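Local coordinates for protein transcriptional repressor of the blcABC operon (PDB 3MQ0) that represses transcription of the blcABC operon in Agrobacterium tumefaciens, probably by binding DNA through an IclR-type helix-turn-helix domain, and is regulated via oligomerization, at residues Y119-V125 with A234-L240; F157-I163 with S208-I214; K162-S166 with E198-R203. All blocks are in the same frame, centred on the assembly; numbering follows the deposited sequence.

Contact 1. Residues Y119-V125 with A234-L240; sequences YTVTLTV and AGIAISL
Thr120 to Thr124 and Gly235 to Ser239 run antiparallel as the two central strands of the six-stranded sheet in the GAF-type effector domain of this IclR-family repressor. Five backbone hydrogen bonds join them. Thr122 and Ala237 form a hydrogen-bonded pair, with Thr122 N giving to Ala237 O at 2.9 Å and Ala237 N returning to Thr122 O at 3.0 Å; Thr124 and Gly235 are tied in the same doubled way. At Thr120 and Ser239 one bond is made, from Ser239 N to Thr120 O. CA-H...O contacts fill in between, as where Val121 CA comes 3.2 Å from Ala237 O.

Apolar contacts gather on the face carrying Val121, Leu123, Ile236 and Ile238. Val121 holds CG1 anti to its own N (chi1 -170°), which sends that methyl diagonally across to Ile236 CG1 at 3.7 Å, two residues along from its own partner Ile238, while CG2 turns to Ile238 CG2. Leu123 reaches across with CD1 to the methyl of Ala234. At the strand end the Tyr119 side chain lies beside that of Leu240, both pointing the same way, with CD1 4.0 Å from Leu240 CB, and Ser239 O sits at the edge of the ring.

The other face, with Thr120, Thr122, Ala237 and Ser239, mixes hydroxyls with the Ala237 methyl. A water is bonded to Thr122 OG1 (2.9 Å) and Ser239 OG (2.8 Å) and donates to Thr120 O, bridging the strands.

Strand 130-137 flanks this pair beyond Val121 and Leu123, and strand 218-226 beyond Ile236 and Ile238. Helix 102-110 packs on the apolar face, setting Phe106 against Val121 and Ile236.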
ATOM      1  N   TYR B 119      19.123  13.041 -26.968  1.00 22.58           N
ATOM      2  CA  TYR B 119      18.192  14.073 -26.501  1.00 21.09           C
ATOM      3  C   TYR B 119      18.381  14.497 -25.059  1.00 20.32           C
ATOM      4  O   TYR B 119      18.790  13.707 -24.200  1.00 17.14           O
ATOM      5  CB  TYR B 119      16.740  13.620 -26.691  1.00 22.05           C
ATOM      6  CG  TYR B 119      16.522  12.969 -28.027  1.00 20.66           C
ATOM      7  CD1 TYR B 119      16.500  13.719 -29.183  1.00 26.27           C
ATOM      8  CD2 TYR B 119      16.361  11.595 -28.132  1.00 23.26           C
ATOM      9  CE1 TYR B 119      16.315  13.126 -30.410  1.00 29.21           C
ATOM     10  CE2 TYR B 119      16.184  10.993 -29.356  1.00 22.87           C
ATOM     11  CZ  TYR B 119      16.157  11.763 -30.489  1.00 28.44           C
ATOM     12  OH  TYR B 119      15.986  11.169 -31.719  1.00 33.20           O
ATOM     13  N   THR B 120      18.027  15.749 -24.795  1.00 17.76           N
ATOM     14  CA  THR B 120      17.930  16.229 -23.427  1.00 17.48           C
ATOM     15  C   THR B 120      16.641  15.674 -22.836  1.00 12.91           C
ATOM     16  O   THR B 120      15.588  15.770 -23.451  1.00 17.67           O
ATOM     17  CB  THR B 120      17.902  17.755 -23.386  1.00 24.15           C
ATOM     18  OG1 THR B 120      19.169  18.258 -23.839  1.00 25.64           O
ATOM     19  CG2 THR B 120      17.621  18.250 -21.972  1.00 22.61           C
ATOM     20  N   VAL B 121      16.722  15.092 -21.644  1.00 13.11           N
ATOM     21  CA  VAL B 121      15.549  14.468 -21.035  1.00 11.98           C
ATOM     22  C   VAL B 121      15.271  15.117 -19.698  1.00 14.66           C
ATOM     23  O   VAL B 121      16.194  15.291 -18.893  1.00 17.92           O
ATOM     24  CB  VAL B 121      15.793  12.970 -20.776  1.00 16.68           C
ATOM     25  CG1 VAL B 121      14.485  12.278 -20.370  1.00 13.41           C
ATOM     26  CG2 VAL B 121      16.398  12.317 -22.001  1.00 17.53           C
ATOM     27  N   THR B 122      14.015  15.485 -19.458  1.00 12.56           N
ATOM     28  CA  THR B 122      13.650  16.142 -18.206  1.00 13.35           C
ATOM     29  C   THR B 122      12.616  15.321 -17.465  1.00 12.22           C
ATOM     30  O   THR B 122      11.894  14.527 -18.061  1.00 12.42           O
ATOM     31  CB  THR B 122      13.062  17.547 -18.456  1.00 18.49           C
ATOM     32  OG1 THR B 122      11.983  17.435 -19.392  1.00 18.07           O
ATOM     33  CG2 THR B 122      14.110  18.456 -19.048  1.00 19.62           C
ATOM     34  N   LEU B 123      12.565  15.519 -16.155  1.00 11.87           N
ATOM     35  CA  LEU B 123      11.600  14.858 -15.287  1.00 10.94           C
ATOM     36  C   LEU B 123      10.976  15.959 -14.450  1.00 12.25           C
ATOM     37  O   LEU B 123      11.695  16.748 -13.830  1.00 12.02           O
ATOM     38  CB  LEU B 123      12.319  13.891 -14.355  1.00 10.64           C
ATOM     39  CG  LEU B 123      11.482  13.137 -13.310  1.00 12.38           C
ATOM     40  CD1 LEU B 123      10.605  12.128 -14.023  1.00 16.52           C
ATOM     41  CD2 LEU B 123      12.400  12.450 -12.270  1.00 12.28           C
ATOM     42  N   THR B 124       9.647  16.007 -14.422  1.00 10.51           N
ATOM     43  CA  THR B 124       8.951  17.079 -13.729  1.00 10.89           C
ATOM     44  C   THR B 124       7.816  16.564 -12.875  1.00 14.02           C
ATOM     45  O   THR B 124       7.343  15.443 -13.060  1.00 15.65           O
ATOM     46  CB  THR B 124       8.322  18.064 -14.717  1.00 15.03           C
ATOM     47  OG1 THR B 124       7.244  17.410 -15.400  1.00 15.89           O
ATOM     48  CG2 THR B 124       9.351  18.567 -15.716  1.00 14.98           C
ATOM     49  N   VAL B 125       7.372  17.399 -11.944  1.00 12.94           N
ATOM     50  CA  VAL B 125       6.121  17.149 -11.228  1.00 12.25           C
ATOM     51  C   VAL B 125       5.252  18.362 -11.404  1.00 15.15           C
ATOM     52  O   VAL B 125       5.778  19.440 -11.634  1.00 17.03           O
ATOM     53  CB  VAL B 125       6.351  16.916  -9.727  1.00 18.28           C
ATOM     54  CG1 VAL B 125       7.205  15.662  -9.511  1.00 21.14           C
ATOM     55  CG2 VAL B 125       7.034  18.122  -9.099  1.00 19.84           C
ATOM     56  N   ALA B 234       4.397  12.076 -12.177  1.00 15.37           N
ATOM     57  CA  ALA B 234       5.480  12.850 -12.762  1.00 10.98           C
ATOM     58  C   ALA B 234       5.377  12.787 -14.275  1.00 14.73           C
ATOM     59  O   ALA B 234       4.610  12.002 -14.812  1.00 16.14           O
ATOM     60  CB  ALA B 234       6.838  12.312 -12.296  1.00 13.33           C
ATOM     61  N   GLY B 235       6.152  13.627 -14.949  1.00 11.84           N
ATOM     62  CA  GLY B 235       6.203  13.620 -16.404  1.00  8.45           C
ATOM     63  C   GLY B 235       7.645  13.485 -16.855  1.00 14.89           C
ATOM     64  O   GLY B 235       8.568  13.941 -16.177  1.00 12.64           O
ATOM     65  N   ILE B 236       7.847  12.839 -17.991  1.00  8.43           N
ATOM     66  CA  ILE B 236       9.160  12.783 -18.603  1.00 10.44           C
ATOM     67  C   ILE B 236       9.053  13.367 -20.010  1.00 11.62           C
ATOM     68  O   ILE B 236       8.036  13.159 -20.693  1.00 12.53           O
ATOM     69  CB  ILE B 236       9.717  11.347 -18.632  1.00 12.07           C
ATOM     70  CG1 ILE B 236      11.111  11.319 -19.234  1.00 16.01           C
ATOM     71  CG2 ILE B 236       8.815  10.390 -19.427  1.00 13.07           C
ATOM     72  CD1 ILE B 236      11.744   9.911 -19.196  1.00 27.87           C
ATOM     73  N   ALA B 237      10.069  14.107 -20.441  1.00  7.46           N
ATOM     74  CA  ALA B 237      10.038  14.653 -21.805  1.00  8.27           C
ATOM     75  C   ALA B 237      11.408  14.595 -22.442  1.00 12.29           C
ATOM     76  O   ALA B 237      12.421  14.644 -21.762  1.00 12.13           O
ATOM     77  CB  ALA B 237       9.531  16.110 -21.793  1.00 14.77           C
ATOM     78  N   ILE B 238      11.433  14.519 -23.760  1.00  9.25           N
ATOM     79  CA  ILE B 238      12.680  14.748 -24.461  1.00 13.90           C
ATOM     80  C   ILE B 238      12.532  16.056 -25.216  1.00 13.59           C
ATOM     81  O   ILE B 238      11.430  16.427 -25.625  1.00 14.71           O
ATOM     82  CB  ILE B 238      13.034  13.597 -25.413  1.00 20.27           C
ATOM     83  CG1 ILE B 238      11.935  13.407 -26.455  1.00 19.53           C
ATOM     84  CG2 ILE B 238      13.253  12.297 -24.622  1.00 18.48           C
ATOM     85  CD1 ILE B 238      12.153  12.176 -27.338  1.00 29.46           C
ATOM     86  N   SER B 239      13.633  16.754 -25.404  1.00 12.40           N
ATOM     87  CA  SER B 239      13.711  17.998 -26.131  1.00 16.04           C
ATOM     88  C   SER B 239      14.689  17.904 -27.299  1.00 16.71           C
ATOM     89  O   SER B 239      15.703  17.351 -27.159  1.00 18.82           O
ATOM     90  CB  SER B 239      14.212  19.098 -25.211  1.00 25.96           C
ATOM     91  OG  SER B 239      13.290  19.321 -24.206  1.00 42.92           O
ATOM     92  N   LEU B 240      14.322  18.490 -28.420  1.00 18.28           N
ATOM     93  CA  LEU B 240      15.212  18.498 -29.576  1.00 17.61           C
ATOM     94  C   LEU B 240      14.928  19.718 -30.428  1.00 15.06           C
ATOM     95  O   LEU B 240      13.967  20.452 -30.182  1.00 17.62           O
ATOM     96  CB  LEU B 240      15.032  17.225 -30.410  1.00 22.52           C
ATOM     97  CG  LEU B 240      13.601  16.896 -30.838  1.00 23.95           C
ATOM     98  CD1 LEU B 240      13.600  16.167 -32.163  1.00 30.68           C
ATOM     99  CD2 LEU B 240      12.911  16.048 -29.764  1.00 27.75           C
TER
HETATM  100  O   HOH W   1      13.345  17.594 -21.995  1.00 19.65           O

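Contact 2. Residues F157-I163 with S208-I214; sequences FTATGKI and SIDDGQI
With chi1 at 59°, Ser208 places OG between its backbone N and carbonyl carbon, aimed at the first turn of helix 159-165; Lys162 runs nearly straight until a bend at chi4 (-67°) turns NZ to Gln213. The contact seats the capped start of that helix against edge strand 208-211 of the GAF-type sheet and the turn after it. Thr158 is the N-cap, its OG1 accepting from Gly161 N, and Asp210 forms an Asx motif, its OD1 taking Gln213 N on the syn lone pair at 2.6 Å.

Ser208 OG donates to Ala159 O at 2.7 Å from above the carbonyl plane. The helical bond from Ile163 N arrives at the opposite face, so this one oxygen is gripped from both sides. Lys162 NZ meets Gln213 OE1 at 3.1 Å, also from above the amide plane rather than along a lone pair. The ammonium has stronger company in Glu198 and also donates to Pro156 O. The Gln213 amide is bonded at both ends, OE1 also accepting from Val189 N and NE2 donating to Glu198 OE2, which fixes its flip.

Ile214 closes the apolar end, its CD1 lying 3.5 Å from Phe157 CB and 3.8 Å from Thr158 CG2. The Phe157 side chain crosses Gln213 at about a right angle and packs among Leu184, Ser188 and Val189. Beside the Asx motif, a water takes Ala159 N at 3.1 Å and donates to Asp210 OD2 at 2.7 Å.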
ATOM      1  N   PHE B 157       2.025  24.988 -21.265  1.00 13.60           N
ATOM      2  CA  PHE B 157       2.940  25.159 -22.392  1.00 20.31           C
ATOM      3  C   PHE B 157       3.966  24.014 -22.580  1.00 25.30           C
ATOM      4  O   PHE B 157       4.493  23.827 -23.676  1.00 25.82           O
ATOM      5  CB  PHE B 157       3.697  26.495 -22.265  1.00 11.90           C
ATOM      6  CG  PHE B 157       2.806  27.724 -22.127  1.00 16.44           C
ATOM      7  CD1 PHE B 157       1.521  27.747 -22.634  1.00 16.69           C
ATOM      8  CD2 PHE B 157       3.291  28.867 -21.502  1.00 17.36           C
ATOM      9  CE1 PHE B 157       0.724  28.878 -22.508  1.00 22.01           C
ATOM     10  CE2 PHE B 157       2.493  30.007 -21.361  1.00 18.97           C
ATOM     11  CZ  PHE B 157       1.204  30.002 -21.879  1.00 18.67           C
ATOM     12  N   THR B 158       4.269  23.262 -21.529  1.00 15.91           N
ATOM     13  CA  THR B 158       5.337  22.258 -21.623  1.00 13.86           C
ATOM     14  C   THR B 158       4.788  20.889 -22.021  1.00  8.86           C
ATOM     15  O   THR B 158       3.602  20.621 -21.840  1.00 12.13           O
ATOM     16  CB  THR B 158       6.080  22.096 -20.267  1.00 19.67           C
ATOM     17  OG1 THR B 158       5.155  21.651 -19.273  1.00 23.24           O
ATOM     18  CG2 THR B 158       6.676  23.418 -19.789  1.00 19.01           C
ATOM     19  N   ALA B 159       5.643  20.002 -22.538  1.00 10.22           N
ATOM     20  CA  ALA B 159       5.167  18.667 -22.902  1.00 10.95           C
ATOM     21  C   ALA B 159       4.769  17.879 -21.652  1.00 12.00           C
ATOM     22  O   ALA B 159       3.719  17.254 -21.634  1.00 10.60           O
ATOM     23  CB  ALA B 159       6.231  17.897 -23.705  1.00 13.75           C
ATOM     24  N   THR B 160       5.593  17.913 -20.601  1.00 10.48           N
ATOM     25  CA  THR B 160       5.192  17.218 -19.369  1.00  9.38           C
ATOM     26  C   THR B 160       3.940  17.824 -18.767  1.00 12.99           C
ATOM     27  O   THR B 160       3.118  17.096 -18.213  1.00 15.20           O
ATOM     28  CB  THR B 160       6.269  17.219 -18.260  1.00 11.62           C
ATOM     29  OG1 THR B 160       6.618  18.561 -17.922  1.00 12.81           O
ATOM     30  CG2 THR B 160       7.526  16.458 -18.700  1.00 11.95           C
ATOM     31  N   GLY B 161       3.822  19.152 -18.864  1.00 10.10           N
ATOM     32  CA  GLY B 161       2.664  19.871 -18.354  1.00 10.03           C
ATOM     33  C   GLY B 161       1.377  19.421 -19.036  1.00 14.81           C
ATOM     34  O   GLY B 161       0.393  19.131 -18.375  1.00 13.72           O
ATOM     35  N   LYS B 162       1.384  19.356 -20.364  1.00 12.00           N
ATOM     36  CA  LYS B 162       0.219  18.858 -21.101  1.00  9.94           C
ATOM     37  C   LYS B 162      -0.152  17.429 -20.704  1.00 11.95           C
ATOM     38  O   LYS B 162      -1.324  17.114 -20.511  1.00 12.96           O
ATOM     39  CB  LYS B 162       0.454  18.944 -22.613  1.00 10.82           C
ATOM     40  CG  LYS B 162       0.597  20.370 -23.154  1.00 14.53           C
ATOM     41  CD  LYS B 162       1.021  20.347 -24.631  1.00 15.13           C
ATOM     42  CE  LYS B 162       1.617  21.697 -25.064  1.00 18.53           C
ATOM     43  NZ  LYS B 162       0.555  22.739 -25.034  1.00 19.99           N
ATOM     44  N   ILE B 163       0.834  16.546 -20.605  1.00 11.71           N
ATOM     45  CA  ILE B 163       0.504  15.170 -20.257  1.00 16.53           C
ATOM     46  C   ILE B 163      -0.060  15.089 -18.827  1.00 11.67           C
ATOM     47  O   ILE B 163      -1.040  14.382 -18.599  1.00 18.72           O
ATOM     48  CB  ILE B 163       1.668  14.155 -20.518  1.00 25.12           C
ATOM     49  CG1 ILE B 163       1.147  12.710 -20.508  1.00 30.05           C
ATOM     50  CG2 ILE B 163       2.747  14.292 -19.490  1.00 23.00           C
ATOM     51  CD1 ILE B 163       0.608  12.217 -21.812  1.00 26.49           C
ATOM     52  N   SER B 208       2.483  13.669 -25.444  1.00 10.43           N
ATOM     53  CA  SER B 208       2.217  15.051 -25.748  1.00 11.81           C
ATOM     54  C   SER B 208       3.300  15.659 -26.609  1.00 10.41           C
ATOM     55  O   SER B 208       4.376  15.215 -26.639  1.00 13.57           O
ATOM     56  CB  SER B 208       2.132  15.891 -24.498  1.00 20.69           C
ATOM     57  OG  SER B 208       3.329  15.786 -23.834  1.00 45.90           O
ATOM     58  N   ILE B 209       2.960  16.736 -27.264  1.00 11.56           N
ATOM     59  CA  ILE B 209       3.924  17.480 -28.053  1.00  8.44           C
ATOM     60  C   ILE B 209       3.864  18.951 -27.661  1.00 22.71           C
ATOM     61  O   ILE B 209       2.777  19.535 -27.602  1.00 16.99           O
ATOM     62  CB  ILE B 209       3.599  17.378 -29.553  1.00 14.91           C
ATOM     63  CG1 ILE B 209       3.913  15.969 -30.070  1.00 18.16           C
ATOM     64  CG2 ILE B 209       4.405  18.381 -30.318  1.00 19.76           C
ATOM     65  CD1 ILE B 209       3.209  15.646 -31.371  1.00 22.17           C
ATOM     66  N   ASP B 210       5.025  19.535 -27.369  1.00 18.53           N
ATOM     67  CA  ASP B 210       5.159  20.989 -27.255  1.00 17.94           C
ATOM     68  C   ASP B 210       5.961  21.486 -28.443  1.00 17.90           C
ATOM     69  O   ASP B 210       7.180  21.346 -28.477  1.00 16.06           O
ATOM     70  CB  ASP B 210       5.878  21.381 -25.961  1.00 21.01           C
ATOM     71  CG  ASP B 210       6.579  22.733 -26.056  1.00 28.18           C
ATOM     72  OD1 ASP B 210       6.100  23.608 -26.809  1.00 25.51           O
ATOM     73  OD2 ASP B 210       7.614  22.930 -25.372  1.00 27.55           O
ATOM     74  N   ASP B 211       5.279  22.053 -29.431  1.00 18.98           N
ATOM     75  CA  ASP B 211       5.974  22.514 -30.618  1.00 17.72           C
ATOM     76  C   ASP B 211       6.301  23.996 -30.479  1.00 18.34           C
ATOM     77  O   ASP B 211       5.572  24.855 -30.987  1.00 20.00           O
ATOM     78  CB  ASP B 211       5.124  22.265 -31.863  1.00 17.17           C
ATOM     79  CG  ASP B 211       5.914  22.465 -33.157  1.00 45.13           C
ATOM     80  OD1 ASP B 211       7.037  23.015 -33.089  1.00 45.83           O
ATOM     81  OD2 ASP B 211       5.413  22.078 -34.238  1.00 48.95           O
ATOM     82  N   GLY B 212       7.388  24.291 -29.770  1.00 19.73           N
ATOM     83  CA  GLY B 212       7.882  25.653 -29.654  1.00 20.91           C
ATOM     84  C   GLY B 212       7.055  26.594 -28.792  1.00 18.38           C
ATOM     85  O   GLY B 212       7.044  27.806 -29.024  1.00 17.79           O
ATOM     86  N   GLN B 213       6.390  26.047 -27.783  1.00 16.96           N
ATOM     87  CA  GLN B 213       5.562  26.848 -26.865  1.00 19.59           C
ATOM     88  C   GLN B 213       6.330  27.444 -25.688  1.00 22.46           C
ATOM     89  O   GLN B 213       5.788  28.252 -24.941  1.00 21.80           O
ATOM     90  CB  GLN B 213       4.379  26.019 -26.359  1.00 19.21           C
ATOM     91  CG  GLN B 213       3.497  25.565 -27.513  1.00 21.85           C
ATOM     92  CD  GLN B 213       2.157  25.043 -27.070  1.00 25.65           C
ATOM     93  OE1 GLN B 213       1.632  25.429 -26.019  1.00 23.07           O
ATOM     94  NE2 GLN B 213       1.586  24.152 -27.876  1.00 24.27           N
ATOM     95  N   ILE B 214       7.585  27.032 -25.524  1.00 17.52           N
ATOM     96  CA  ILE B 214       8.451  27.561 -24.467  1.00 14.29           C
ATOM     97  C   ILE B 214       9.600  28.360 -25.073  1.00 20.63           C
ATOM     98  O   ILE B 214       9.906  29.477 -24.642  1.00 19.57           O
ATOM     99  CB  ILE B 214       9.062  26.420 -23.631  1.00 16.90           C
ATOM    100  CG1 ILE B 214       7.977  25.650 -22.885  1.00 22.62           C
ATOM    101  CG2 ILE B 214      10.121  26.972 -22.675  1.00 19.43           C
ATOM    102  CD1 ILE B 214       7.200  26.507 -21.893  1.00 32.11           C
TER
HETATM  103  O   HOH W   2       8.402  21.261 -23.355  1.00 24.21           O

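Contact 3. Residues K162-S166 with E198-R203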
ATOM      1  N   LYS B 162       1.384  19.356 -20.364  1.00 12.00           N
ATOM      2  CA  LYS B 162       0.219  18.858 -21.101  1.00  9.94           C
ATOM      3  C   LYS B 162      -0.152  17.429 -20.704  1.00 11.95           C
ATOM      4  O   LYS B 162      -1.324  17.114 -20.511  1.00 12.96           O
ATOM      5  CB  LYS B 162       0.454  18.944 -22.613  1.00 10.82           C
ATOM      6  CG  LYS B 162       0.597  20.370 -23.154  1.00 14.53           C
ATOM      7  CD  LYS B 162       1.021  20.347 -24.631  1.00 15.13           C
ATOM      8  CE  LYS B 162       1.617  21.697 -25.064  1.00 18.53           C
ATOM      9  NZ  LYS B 162       0.555  22.739 -25.034  1.00 19.99           N
ATOM     10  N   ILE B 163       0.834  16.546 -20.605  1.00 11.71           N
ATOM     11  CA  ILE B 163       0.504  15.170 -20.257  1.00 16.53           C
ATOM     12  C   ILE B 163      -0.060  15.089 -18.827  1.00 11.67           C
ATOM     13  O   ILE B 163      -1.040  14.382 -18.599  1.00 18.72           O
ATOM     14  CB  ILE B 163       1.668  14.155 -20.518  1.00 25.12           C
ATOM     15  CG1 ILE B 163       1.147  12.710 -20.508  1.00 30.05           C
ATOM     16  CG2 ILE B 163       2.747  14.292 -19.490  1.00 23.00           C
ATOM     17  CD1 ILE B 163       0.608  12.217 -21.812  1.00 26.49           C
ATOM     18  N   LEU B 164       0.528  15.816 -17.888  1.00 13.93           N
ATOM     19  CA  LEU B 164       0.017  15.807 -16.515  1.00 12.09           C
ATOM     20  C   LEU B 164      -1.367  16.461 -16.409  1.00 20.48           C
ATOM     21  O   LEU B 164      -2.227  15.988 -15.667  1.00 20.99           O
ATOM     22  CB  LEU B 164       1.019  16.433 -15.535  1.00 11.17           C
ATOM     23  CG  LEU B 164       2.368  15.691 -15.481  1.00 19.81           C
ATOM     24  CD1 LEU B 164       3.390  16.455 -14.666  1.00 23.37           C
ATOM     25  CD2 LEU B 164       2.168  14.275 -14.920  1.00 25.79           C
ATOM     26  N   LEU B 165      -1.597  17.525 -17.169  1.00 14.14           N
ATOM     27  CA  LEU B 165      -2.912  18.177 -17.177  1.00 12.76           C
ATOM     28  C   LEU B 165      -3.971  17.316 -17.875  1.00 15.18           C
ATOM     29  O   LEU B 165      -5.172  17.483 -17.645  1.00 15.95           O
ATOM     30  CB  LEU B 165      -2.828  19.545 -17.874  1.00 15.38           C
ATOM     31  CG  LEU B 165      -2.113  20.656 -17.102  1.00 14.64           C
ATOM     32  CD1 LEU B 165      -2.016  21.919 -17.953  1.00 15.55           C
ATOM     33  CD2 LEU B 165      -2.822  20.967 -15.769  1.00 18.32           C
ATOM     34  N   SER B 166      -3.541  16.394 -18.731  1.00 17.85           N
ATOM     35  CA  SER B 166      -4.505  15.600 -19.481  1.00 19.62           C
ATOM     36  C   SER B 166      -5.261  14.626 -18.570  1.00 18.91           C
ATOM     37  O   SER B 166      -6.275  14.077 -18.970  1.00 19.66           O
ATOM     38  CB  SER B 166      -3.848  14.869 -20.665  1.00 16.43           C
ATOM     39  OG  SER B 166      -3.094  13.757 -20.233  1.00 21.32           O
ATOM     40  N   GLU B 198      -5.760  20.111 -27.318  1.00 17.88           N
ATOM     41  CA  GLU B 198      -4.470  19.439 -27.167  1.00 16.57           C
ATOM     42  C   GLU B 198      -4.553  18.281 -26.177  1.00 17.30           C
ATOM     43  O   GLU B 198      -3.940  17.233 -26.388  1.00 19.45           O
ATOM     44  CB  GLU B 198      -3.403  20.411 -26.675  1.00 18.37           C
ATOM     45  CG  GLU B 198      -2.941  21.456 -27.678  1.00 28.83           C
ATOM     46  CD  GLU B 198      -1.845  22.333 -27.084  1.00 41.01           C
ATOM     47  OE1 GLU B 198      -1.964  22.687 -25.891  1.00 39.64           O
ATOM     48  OE2 GLU B 198      -0.867  22.657 -27.789  1.00 39.41           O
ATOM     49  N   LEU B 199      -5.284  18.471 -25.086  1.00 15.70           N
ATOM     50  CA  LEU B 199      -5.360  17.440 -24.061  1.00 12.17           C
ATOM     51  C   LEU B 199      -6.118  16.211 -24.554  1.00 12.61           C
ATOM     52  O   LEU B 199      -5.763  15.086 -24.207  1.00 12.95           O
ATOM     53  CB  LEU B 199      -6.003  17.982 -22.778  1.00 16.08           C
ATOM     54  CG  LEU B 199      -5.269  19.144 -22.083  1.00 17.07           C
ATOM     55  CD1 LEU B 199      -5.979  19.509 -20.759  1.00 13.85           C
ATOM     56  CD2 LEU B 199      -3.811  18.814 -21.824  1.00 17.55           C
ATOM     57  N   ALA B 200      -7.165  16.428 -25.344  1.00 17.69           N
ATOM     58  CA  ALA B 200      -7.915  15.303 -25.918  1.00 18.40           C
ATOM     59  C   ALA B 200      -7.008  14.452 -26.801  1.00 18.79           C
ATOM     60  O   ALA B 200      -7.015  13.224 -26.718  1.00 18.25           O
ATOM     61  CB  ALA B 200      -9.114  15.807 -26.720  1.00 17.15           C
ATOM     62  N   LEU B 201      -6.237  15.114 -27.656  1.00 14.82           N
ATOM     63  CA  LEU B 201      -5.306  14.423 -28.544  1.00 18.31           C
ATOM     64  C   LEU B 201      -4.249  13.693 -27.718  1.00 19.91           C
ATOM     65  O   LEU B 201      -3.883  12.559 -28.018  1.00 16.31           O
ATOM     66  CB  LEU B 201      -4.646  15.418 -29.496  1.00 20.39           C
ATOM     67  CG  LEU B 201      -3.645  14.887 -30.527  1.00 25.80           C
ATOM     68  CD1 LEU B 201      -4.258  13.761 -31.359  1.00 29.26           C
ATOM     69  CD2 LEU B 201      -3.186  16.043 -31.440  1.00 26.41           C
ATOM     70  N   THR B 202      -3.779  14.343 -26.655  1.00 17.21           N
ATOM     71  CA  THR B 202      -2.754  13.760 -25.791  1.00 14.84           C
ATOM     72  C   THR B 202      -3.228  12.468 -25.150  1.00 15.98           C
ATOM     73  O   THR B 202      -2.499  11.488 -25.128  1.00 16.07           O
ATOM     74  CB  THR B 202      -2.283  14.767 -24.693  1.00 14.67           C
ATOM     75  OG1 THR B 202      -1.770  15.942 -25.319  1.00 17.57           O
ATOM     76  CG2 THR B 202      -1.176  14.169 -23.832  1.00 15.95           C
ATOM     77  N   ARG B 203      -4.448  12.486 -24.619  1.00 14.16           N
ATOM     78  CA  ARG B 203      -5.081  11.315 -24.024  1.00 18.76           C
ATOM     79  C   ARG B 203      -5.180  10.158 -24.999  1.00 21.10           C
ATOM     80  O   ARG B 203      -4.944   9.007 -24.638  1.00 23.85           O
ATOM     81  CB  ARG B 203      -6.510  11.668 -23.583  1.00 19.80           C
ATOM     82  CG  ARG B 203      -6.662  12.043 -22.142  1.00 29.92           C
ATOM     83  CD  ARG B 203      -8.101  12.517 -21.853  1.00 22.58           C
ATOM     84  NE  ARG B 203      -8.023  13.812 -21.205  1.00 34.04           N
ATOM     85  CZ  ARG B 203      -8.647  14.907 -21.602  1.00 28.66           C
ATOM     86  NH1 ARG B 203      -9.475  14.891 -22.647  1.00 23.60           N
ATOM     87  NH2 ARG B 203      -8.465  16.020 -20.914  1.00 38.93           N
TER
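Helix-to-helix packing on one flank of the GAF-type domain brings residues 162-166 against helix 192-205, with an ion pair at one end and an arginine bond at the other. Lys162 NZ forms a salt bridge with Glu198 OE1 at 2.7 Å, approaching on the syn side but 32° out of the carboxylate plane. Glu198 stretches out beyond CG to get there, and its OE2 accepts from Gln213.

Between the polar ends, methyl groups do most of the touching. Leu199 slots its CD2 against Lys162 O, 3.3 Å away, and also touches Leu165 CB. Thr202 has CG2 anti to its own N, which points the methyl at Ile163 CD1; at 3.3 Å this carbon pair is tighter than usual. The Thr202 hydroxyl turns back to donate to Glu198 O, reaching it from the opposite face to Thr202 N. Ser166 OG likewise folds back onto Ile163 O.

Arg203 bends at chi3 (-127°) to lay its guanidinium over Leu199 O, which sits beneath one face. From the edge of that group NE donates to Ser166 O along a lone pair, 2.8 Å long and nearly straight at 175°.

How the contacts relate
All three contacts belong to the C-terminal GAF-type domain, and contacts 2 and 3 are nested in the loop that contact 1 closes. Helix 159-165 joins them. Its Thr160 OG1 makes a probable hydrogen bond to Thr124 OG1 of contact 1 at 2.8 Å, while Thr160 CG2 packs on Gly235 and Ala237. Leu164 CD2 also touches Ala234 O. Contacts 2 and 3, centres about 9 Å apart, share Lys162 and Ile163, and the probable Gln213 NE2 to Glu198 OE2 bond, 2.9 Å, crosses from one to the other. The helix therefore lies between the central strands and helix 192-205, which is followed in the chain by edge strand 208-211.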